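Local structure of alpha-catenin-like protein hmp-1 (Caenorhabditis elegans, 5H5M) at residues N68-Y80 and D92-T104. The protein links the cadherin-catenin complex of adherens junctions to actin filaments, and is required for cell migration and cell shape changes that enclose and elongate the embryonic body. Sequence-based numbering, arbitrary orientation.
Sequences NLRQALQELLTEY and DIPLGIAEVHKRT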
ATOM      1  N   ASN A  68     -20.749   4.072 -13.275  1.00 38.97           N
ATOM      2  CA  ASN A  68     -20.532   3.826 -14.695  1.00 37.23           C
ATOM      3  C   ASN A  68     -20.780   2.362 -15.052  1.00 38.37           C
ATOM      4  O   ASN A  68     -21.344   2.056 -16.102  1.00 38.56           O
ATOM      5  CB  ASN A  68     -19.114   4.234 -15.104  1.00 27.65           C
ATOM      6  CG  ASN A  68     -18.850   5.721 -14.915  1.00 35.11           C
ATOM      7  OD1 ASN A  68     -19.776   6.533 -14.875  1.00 37.82           O
ATOM      8  ND2 ASN A  68     -17.577   6.085 -14.807  1.00 36.05           N
ATOM      9  N   LEU A  69     -20.356   1.464 -14.167  1.00 30.24           N
ATOM     10  CA  LEU A  69     -20.563   0.035 -14.364  1.00 26.05           C
ATOM     11  C   LEU A  69     -22.052  -0.318 -14.364  1.00 31.36           C
ATOM     12  O   LEU A  69     -22.502  -1.124 -15.181  1.00 34.46           O
ATOM     13  CB  LEU A  69     -19.831  -0.763 -13.286  1.00 25.15           C
ATOM     14  CG  LEU A  69     -19.943  -2.287 -13.366  1.00 31.76           C
ATOM     15  CD1 LEU A  69     -19.584  -2.788 -14.758  1.00 30.72           C
ATOM     16  CD2 LEU A  69     -19.053  -2.934 -12.314  1.00 35.61           C
ATOM     17  N   ARG A  70     -22.811   0.283 -13.451  1.00 27.78           N
ATOM     18  CA  ARG A  70     -24.259   0.086 -13.412  1.00 32.98           C
ATOM     19  C   ARG A  70     -24.902   0.518 -14.721  1.00 39.44           C
ATOM     20  O   ARG A  70     -25.695  -0.219 -15.311  1.00 35.39           O
ATOM     21  CB  ARG A  70     -24.892   0.861 -12.255  1.00 37.27           C
ATOM     22  CG  ARG A  70     -24.771   0.189 -10.902  1.00 51.19           C
ATOM     23  CD  ARG A  70     -25.337   1.076  -9.804  1.00 53.03           C
ATOM     24  NE  ARG A  70     -25.351   0.400  -8.510  1.00 51.42           N
ATOM     25  CZ  ARG A  70     -25.420   1.030  -7.342  1.00 56.86           C
ATOM     26  NH1 ARG A  70     -25.471   2.355  -7.306  1.00 53.14           N
ATOM     27  NH2 ARG A  70     -25.427   0.337  -6.211  1.00 65.41           N
ATOM     28  N   GLN A  71     -24.552   1.722 -15.163  1.00 34.35           N
ATOM     29  CA  GLN A  71     -25.088   2.290 -16.392  1.00 33.18           C
ATOM     30  C   GLN A  71     -24.729   1.437 -17.603  1.00 39.57           C
ATOM     31  O   GLN A  71     -25.581   1.150 -18.446  1.00 43.55           O
ATOM     32  CB  GLN A  71     -24.573   3.717 -16.582  1.00 38.16           C
ATOM     33  CG  GLN A  71     -25.054   4.397 -17.851  1.00 45.03           C
ATOM     34  CD  GLN A  71     -24.330   5.703 -18.114  1.00 59.66           C
ATOM     35  OE1 GLN A  71     -23.556   6.177 -17.280  1.00 72.68           O
ATOM     36  NE2 GLN A  71     -24.574   6.292 -19.279  1.00 63.33           N
ATOM     37  N   ALA A  72     -23.465   1.031 -17.679  1.00 27.77           N
ATOM     38  CA  ALA A  72     -22.991   0.206 -18.783  1.00 30.59           C
ATOM     39  C   ALA A  72     -23.720  -1.132 -18.830  1.00 30.33           C
ATOM     40  O   ALA A  72     -23.977  -1.661 -19.909  1.00 39.59           O
ATOM     41  CB  ALA A  72     -21.484  -0.016 -18.676  1.00 27.90           C
ATOM     42  N   LEU A  73     -24.054  -1.676 -17.664  1.00 26.77           N
ATOM     43  CA  LEU A  73     -24.759  -2.950 -17.611  1.00 28.05           C
ATOM     44  C   LEU A  73     -26.192  -2.794 -18.103  1.00 32.72           C
ATOM     45  O   LEU A  73     -26.702  -3.646 -18.829  1.00 37.36           O
ATOM     46  CB  LEU A  73     -24.755  -3.533 -16.195  1.00 26.92           C
ATOM     47  CG  LEU A  73     -25.550  -4.840 -16.083  1.00 31.20           C
ATOM     48  CD1 LEU A  73     -24.951  -5.919 -16.984  1.00 28.00           C
ATOM     49  CD2 LEU A  73     -25.642  -5.328 -14.646  1.00 29.29           C
ATOM     50  N   GLN A  74     -26.837  -1.701 -17.704  1.00 31.79           N
ATOM     51  CA  GLN A  74     -28.209  -1.432 -18.117  1.00 36.77           C
ATOM     52  C   GLN A  74     -28.328  -1.303 -19.634  1.00 38.68           C
ATOM     53  O   GLN A  74     -29.273  -1.816 -20.230  1.00 31.73           O
ATOM     54  CB  GLN A  74     -28.740  -0.163 -17.441  1.00 39.18           C
ATOM     55  CG  GLN A  74     -29.026  -0.334 -15.954  1.00 37.52           C
ATOM     56  CD  GLN A  74     -30.006  -1.461 -15.679  1.00 38.50           C
ATOM     57  OE1 GLN A  74     -31.096  -1.509 -16.254  1.00 38.04           O
ATOM     58  NE2 GLN A  74     -29.617  -2.383 -14.803  1.00 34.87           N
ATOM     59  N   GLU A  75     -27.366  -0.620 -20.250  1.00 37.44           N
ATOM     60  CA  GLU A  75     -27.367  -0.438 -21.700  1.00 38.30           C
ATOM     61  C   GLU A  75     -27.187  -1.768 -22.417  1.00 41.54           C
ATOM     62  O   GLU A  75     -27.867  -2.038 -23.410  1.00 36.36           O
ATOM     63  CB  GLU A  75     -26.275   0.546 -22.128  1.00 33.69           C
ATOM     64  CG  GLU A  75     -26.495   1.963 -21.619  1.00 45.47           C
ATOM     65  CD  GLU A  75     -25.314   2.877 -21.892  1.00 55.61           C
ATOM     66  OE1 GLU A  75     -24.312   2.404 -22.469  1.00 65.25           O
ATOM     67  OE2 GLU A  75     -25.390   4.068 -21.524  1.00 56.77           O
ATOM     68  N   LEU A  76     -26.276  -2.596 -21.911  1.00 30.34           N
ATOM     69  CA  LEU A  76     -26.051  -3.927 -22.467  1.00 30.54           C
ATOM     70  C   LEU A  76     -27.310  -4.785 -22.381  1.00 31.11           C
ATOM     71  O   LEU A  76     -27.675  -5.460 -23.345  1.00 32.18           O
ATOM     72  CB  LEU A  76     -24.891  -4.625 -21.751  1.00 29.94           C
ATOM     73  CG  LEU A  76     -24.630  -6.094 -22.116  1.00 38.73           C
ATOM     74  CD1 LEU A  76     -24.353  -6.262 -23.604  1.00 31.72           C
ATOM     75  CD2 LEU A  76     -23.477  -6.662 -21.289  1.00 36.26           C
ATOM     76  N   LEU A  77     -27.971  -4.753 -21.226  1.00 30.73           N
ATOM     77  CA  LEU A  77     -29.200  -5.520 -21.019  1.00 31.76           C
ATOM     78  C   LEU A  77     -30.306  -5.039 -21.951  1.00 32.91           C
ATOM     79  O   LEU A  77     -31.134  -5.832 -22.405  1.00 50.58           O
ATOM     80  CB  LEU A  77     -29.664  -5.425 -19.563  1.00 31.83           C
ATOM     81  CG  LEU A  77     -28.767  -6.076 -18.506  1.00 38.22           C
ATOM     82  CD1 LEU A  77     -29.330  -5.855 -17.107  1.00 31.13           C
ATOM     83  CD2 LEU A  77     -28.590  -7.559 -18.792  1.00 31.36           C
ATOM     84  N   THR A  78     -30.316  -3.739 -22.228  1.00 33.52           N
ATOM     85  CA  THR A  78     -31.278  -3.162 -23.160  1.00 38.55           C
ATOM     86  C   THR A  78     -31.048  -3.716 -24.567  1.00 35.62           C
ATOM     87  O   THR A  78     -32.001  -3.992 -25.296  1.00 36.91           O
ATOM     88  CB  THR A  78     -31.194  -1.618 -23.188  1.00 35.02           C
ATOM     89  OG1 THR A  78     -31.493  -1.099 -21.887  1.00 39.09           O
ATOM     90  CG2 THR A  78     -32.179  -1.038 -24.188  1.00 36.87           C
ATOM     91  N   GLU A  79     -29.780  -3.894 -24.933  1.00 34.58           N
ATOM     92  CA  GLU A  79     -29.431  -4.421 -26.247  1.00 35.67           C
ATOM     93  C   GLU A  79     -29.705  -5.920 -26.357  1.00 48.32           C
ATOM     94  O   GLU A  79     -30.133  -6.399 -27.410  1.00 46.36           O
ATOM     95  CB  GLU A  79     -27.963  -4.137 -26.573  1.00 35.54           C
ATOM     96  CG  GLU A  79     -27.610  -2.657 -26.705  1.00 38.27           C
ATOM     97  CD  GLU A  79     -28.217  -1.995 -27.932  1.00 44.39           C
ATOM     98  OE1 GLU A  79     -28.887  -2.686 -28.731  1.00 51.74           O
ATOM     99  OE2 GLU A  79     -28.014  -0.774 -28.106  1.00 47.84           O
ATOM    100  N   TYR A  80     -29.462  -6.658 -25.277  1.00 35.12           N
ATOM    101  CA  TYR A  80     -29.786  -8.083 -25.247  1.00 35.98           C
ATOM    102  C   TYR A  80     -31.278  -8.315 -25.478  1.00 41.63           C
ATOM    103  O   TYR A  80     -31.678  -9.307 -26.083  1.00 47.60           O
ATOM    104  CB  TYR A  80     -29.372  -8.713 -23.917  1.00 36.14           C
ATOM    105  CG  TYR A  80     -27.987  -9.327 -23.908  1.00 39.47           C
ATOM    106  CD1 TYR A  80     -27.671 -10.386 -24.750  1.00 37.20           C
ATOM    107  CD2 TYR A  80     -27.008  -8.869 -23.035  1.00 36.27           C
ATOM    108  CE1 TYR A  80     -26.412 -10.958 -24.739  1.00 46.49           C
ATOM    109  CE2 TYR A  80     -25.746  -9.436 -23.014  1.00 39.65           C
ATOM    110  CZ  TYR A  80     -25.454 -10.480 -23.868  1.00 46.34           C
ATOM    111  OH  TYR A  80     -24.202 -11.047 -23.853  1.00 37.85           O
ATOM    112  N   ASP A  92     -24.432  -4.622 -32.054  1.00 55.36           N
ATOM    113  CA  ASP A  92     -24.546  -3.667 -30.957  1.00 42.97           C
ATOM    114  C   ASP A  92     -24.276  -4.297 -29.599  1.00 44.47           C
ATOM    115  O   ASP A  92     -23.792  -3.631 -28.684  1.00 38.82           O
ATOM    116  CB  ASP A  92     -25.931  -3.029 -30.970  1.00 42.69           C
ATOM    117  CG  ASP A  92     -26.126  -2.110 -32.153  1.00 50.55           C
ATOM    118  OD1 ASP A  92     -25.140  -1.463 -32.567  1.00 51.13           O
ATOM    119  OD2 ASP A  92     -27.260  -2.036 -32.671  1.00 47.14           O
ATOM    120  N   ILE A  93     -24.595  -5.578 -29.467  1.00 45.72           N
ATOM    121  CA  ILE A  93     -24.324  -6.297 -28.227  1.00 50.32           C
ATOM    122  C   ILE A  93     -22.819  -6.384 -27.910  1.00 47.27           C
ATOM    123  O   ILE A  93     -22.427  -6.090 -26.780  1.00 46.50           O
ATOM    124  CB  ILE A  93     -24.948  -7.714 -28.254  1.00 48.93           C
ATOM    125  CG1 ILE A  93     -26.470  -7.610 -28.111  1.00 38.39           C
ATOM    126  CG2 ILE A  93     -24.362  -8.592 -27.149  1.00 37.87           C
ATOM    127  CD1 ILE A  93     -27.185  -8.943 -28.085  1.00 46.82           C
ATOM    128  N   PRO A  94     -21.968  -6.769 -28.893  1.00 49.86           N
ATOM    129  CA  PRO A  94     -20.539  -6.824 -28.547  1.00 49.37           C
ATOM    130  C   PRO A  94     -19.958  -5.466 -28.151  1.00 49.61           C
ATOM    131  O   PRO A  94     -19.049  -5.416 -27.322  1.00 49.88           O
ATOM    132  CB  PRO A  94     -19.880  -7.344 -29.835  1.00 54.02           C
ATOM    133  CG  PRO A  94     -20.869  -7.084 -30.917  1.00 51.63           C
ATOM    134  CD  PRO A  94     -22.206  -7.242 -30.270  1.00 51.20           C
ATOM    135  N   LEU A  95     -20.480  -4.389 -28.730  1.00 53.32           N
ATOM    136  CA  LEU A  95     -20.078  -3.041 -28.338  1.00 44.30           C
ATOM    137  C   LEU A  95     -20.455  -2.769 -26.886  1.00 44.98           C
ATOM    138  O   LEU A  95     -19.697  -2.140 -26.144  1.00 40.88           O
ATOM    139  CB  LEU A  95     -20.715  -1.995 -29.251  1.00 41.64           C
ATOM    140  CG  LEU A  95     -20.136  -1.871 -30.660  1.00 55.89           C
ATOM    141  CD1 LEU A  95     -21.064  -1.055 -31.554  1.00 54.86           C
ATOM    142  CD2 LEU A  95     -18.749  -1.244 -30.607  1.00 46.50           C
ATOM    143  N   GLY A  96     -21.630  -3.248 -26.490  1.00 40.55           N
ATOM    144  CA  GLY A  96     -22.104  -3.096 -25.127  1.00 35.05           C
ATOM    145  C   GLY A  96     -21.261  -3.893 -24.151  1.00 41.41           C
ATOM    146  O   GLY A  96     -20.947  -3.421 -23.056  1.00 36.37           O
ATOM    147  N   ILE A  97     -20.898  -5.108 -24.554  1.00 46.76           N
ATOM    148  CA  ILE A  97     -20.029  -5.967 -23.757  1.00 41.36           C
ATOM    149  C   ILE A  97     -18.667  -5.313 -23.549  1.00 40.35           C
ATOM    150  O   ILE A  97     -18.112  -5.349 -22.451  1.00 42.55           O
ATOM    151  CB  ILE A  97     -19.844  -7.349 -24.422  1.00 43.05           C
ATOM    152  CG1 ILE A  97     -21.158  -8.132 -24.396  1.00 34.13           C
ATOM    153  CG2 ILE A  97     -18.737  -8.141 -23.733  1.00 45.15           C
ATOM    154  CD1 ILE A  97     -21.108  -9.442 -25.156  1.00 36.49           C
ATOM    155  N   ALA A  98     -18.140  -4.705 -24.608  1.00 39.23           N
ATOM    156  CA  ALA A  98     -16.848  -4.029 -24.539  1.00 44.91           C
ATOM    157  C   ALA A  98     -16.886  -2.845 -23.574  1.00 41.72           C
ATOM    158  O   ALA A  98     -15.918  -2.585 -22.857  1.00 44.02           O
ATOM    159  CB  ALA A  98     -16.417  -3.568 -25.924  1.00 37.28           C
ATOM    160  N   GLU A  99     -18.009  -2.132 -23.561  1.00 35.06           N
ATOM    161  CA  GLU A  99     -18.180  -0.985 -22.678  1.00 34.25           C
ATOM    162  C   GLU A  99     -18.163  -1.409 -21.211  1.00 33.44           C
ATOM    163  O   GLU A  99     -17.545  -0.752 -20.372  1.00 34.33           O
ATOM    164  CB  GLU A  99     -19.485  -0.252 -23.002  1.00 44.09           C
ATOM    165  CG  GLU A  99     -19.763   0.965 -22.125  1.00 54.87           C
ATOM    166  CD  GLU A  99     -18.825   2.128 -22.398  1.00 66.23           C
ATOM    167  OE1 GLU A  99     -18.071   2.076 -23.395  1.00 71.40           O
ATOM    168  OE2 GLU A  99     -18.845   3.100 -21.615  1.00 70.56           O
ATOM    169  N   VAL A 100     -18.843  -2.509 -20.907  1.00 33.32           N
ATOM    170  CA  VAL A 100     -18.876  -3.031 -19.547  1.00 32.26           C
ATOM    171  C   VAL A 100     -17.487  -3.491 -19.114  1.00 35.55           C
ATOM    172  O   VAL A 100     -17.045  -3.189 -18.003  1.00 34.07           O
ATOM    173  CB  VAL A 100     -19.867  -4.203 -19.407  1.00 31.12           C
ATOM    174  CG1 VAL A 100     -19.863  -4.731 -17.982  1.00 28.83           C
ATOM    175  CG2 VAL A 100     -21.267  -3.765 -19.804  1.00 30.57           C
ATOM    176  N   HIS A 101     -16.804  -4.214 -20.002  1.00 30.09           N
ATOM    177  CA  HIS A 101     -15.454  -4.706 -19.730  1.00 35.99           C
ATOM    178  C   HIS A 101     -14.487  -3.567 -19.438  1.00 38.85           C
ATOM    179  O   HIS A 101     -13.603  -3.700 -18.593  1.00 42.06           O
ATOM    180  CB  HIS A 101     -14.926  -5.537 -20.905  1.00 38.02           C
ATOM    181  CG  HIS A 101     -15.411  -6.953 -20.912  1.00 45.86           C
ATOM    182  ND1 HIS A 101     -15.328  -7.763 -22.026  1.00 54.17           N
ATOM    183  CD2 HIS A 101     -15.977  -7.708 -19.942  1.00 47.37           C
ATOM    184  CE1 HIS A 101     -15.826  -8.952 -21.741  1.00 50.50           C
ATOM    185  NE2 HIS A 101     -16.228  -8.946 -20.483  1.00 53.14           N
ATOM    186  N   LYS A 102     -14.659  -2.448 -20.136  1.00 36.53           N
ATOM    187  CA  LYS A 102     -13.800  -1.289 -19.923  1.00 40.75           C
ATOM    188  C   LYS A 102     -14.043  -0.650 -18.553  1.00 35.72           C
ATOM    189  O   LYS A 102     -13.101  -0.219 -17.886  1.00 32.85           O
ATOM    190  CB  LYS A 102     -14.009  -0.253 -21.028  1.00 43.92           C
ATOM    191  CG  LYS A 102     -12.848   0.716 -21.175  1.00 57.42           C
ATOM    192  CD  LYS A 102     -13.314   2.160 -21.111  1.00 65.05           C
ATOM    193  CE  LYS A 102     -14.325   2.466 -22.204  1.00 65.45           C
ATOM    194  NZ  LYS A 102     -14.796   3.878 -22.136  1.00 72.52           N
ATOM    195  N   ARG A 103     -15.305  -0.589 -18.137  1.00 30.06           N
ATOM    196  CA  ARG A 103     -15.646  -0.043 -16.826  1.00 30.41           C
ATOM    197  C   ARG A 103     -15.173  -0.981 -15.721  1.00 30.86           C
ATOM    198  O   ARG A 103     -14.647  -0.537 -14.701  1.00 31.01           O
ATOM    199  CB  ARG A 103     -17.153   0.196 -16.706  1.00 28.98           C
ATOM    200  CG  ARG A 103     -17.717   1.111 -17.775  1.00 33.55           C
ATOM    201  CD  ARG A 103     -17.115   2.505 -17.692  1.00 35.65           C
ATOM    202  NE  ARG A 103     -17.495   3.320 -18.842  1.00 47.11           N
ATOM    203  CZ  ARG A 103     -17.241   4.618 -18.960  1.00 59.28           C
ATOM    204  NH1 ARG A 103     -16.605   5.265 -17.992  1.00 63.63           N
ATOM    205  NH2 ARG A 103     -17.625   5.273 -20.048  1.00 57.04           N
ATOM    206  N   THR A 104     -15.361  -2.278 -15.935  1.00 34.82           N
ATOM    207  CA  THR A 104     -14.905  -3.288 -14.987  1.00 35.55           C
ATOM    208  C   THR A 104     -13.386  -3.247 -14.821  1.00 37.43           C
ATOM    209  O   THR A 104     -12.873  -3.333 -13.706  1.00 40.38           O
ATOM    210  CB  THR A 104     -15.329  -4.705 -15.424  1.00 33.29           C
ATOM    211  OG1 THR A 104     -16.746  -4.743 -15.631  1.00 37.98           O
ATOM    212  CG2 THR A 104     -14.959  -5.717 -14.364  1.00 42.37           C
TER
HETATM  213  O   HOH W   1     -22.838  -1.209 -22.338  1.00 31.68           O
HETATM  214  O   HOH W   2     -29.596  -1.881 -31.356  1.00 34.85           O
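Asp92 meets Glu79 through its CB, 3.7 Å from Glu79 OE1, at one end of an antiparallel helix pair (axes 8.7 Å apart, 166° between directions) in the M domain of this vinculin-family protein. Their like-charged carboxylates are bridged by a water that donates to Glu79 OE1 and Asp92 OD2. The branches of Ile93 reach across next: its CG2 makes a CH-pi contact over one face of the Tyr80 ring, 4.2 Å from the centroid, while CD1 reaches Tyr80 CD1. The Tyr80 hydroxyl is hydrogen-bonded to the backbone, at Ile18 O and Ile20 N, and Tyr25 stacks on the ring. At Gly96 the backbones show their shortest CA separation, 4.8 Å between the CA atoms of Gly96 and Leu76; lacking a side chain, Gly96 leaves room for Leu76, a knob in the hole formed by Ile93, Gly96, Ile97 and Val100. With CG anti to the backbone N (chi1 173°), Leu76 sends CD1 to Ile97 CG1 at 3.8 Å. A second water joins Ala72 O to Gly96 O. Val100 returns the knob among Leu69, Ala72, Leu73 and Leu76, its CG2 3.4 Å from Ala72 O, and Phe14 of helix 6-17 touches both Val100 and Leu69. Arg103, bent at chi2 (-63°), brings CD to Asn68 CB at 3.7 Å, the two side chains crossing obliquely, and grips Glu99 OE2 side-on with NE and NH2, the oxygen lying in the guanidinium plane. Cut back to alanine, Arg103 would probably leave Glu99 OE2 without its two-nitrogen clamp and Asn68 CB without its cover. With no direct hydrogen bond crossing the interface, cohesion rests on interlocked apolar side chains, while the polar groups described are met within a helix, through water or, for the Tyr80 hydroxyl, by the backbone of Ile18 and Ile20.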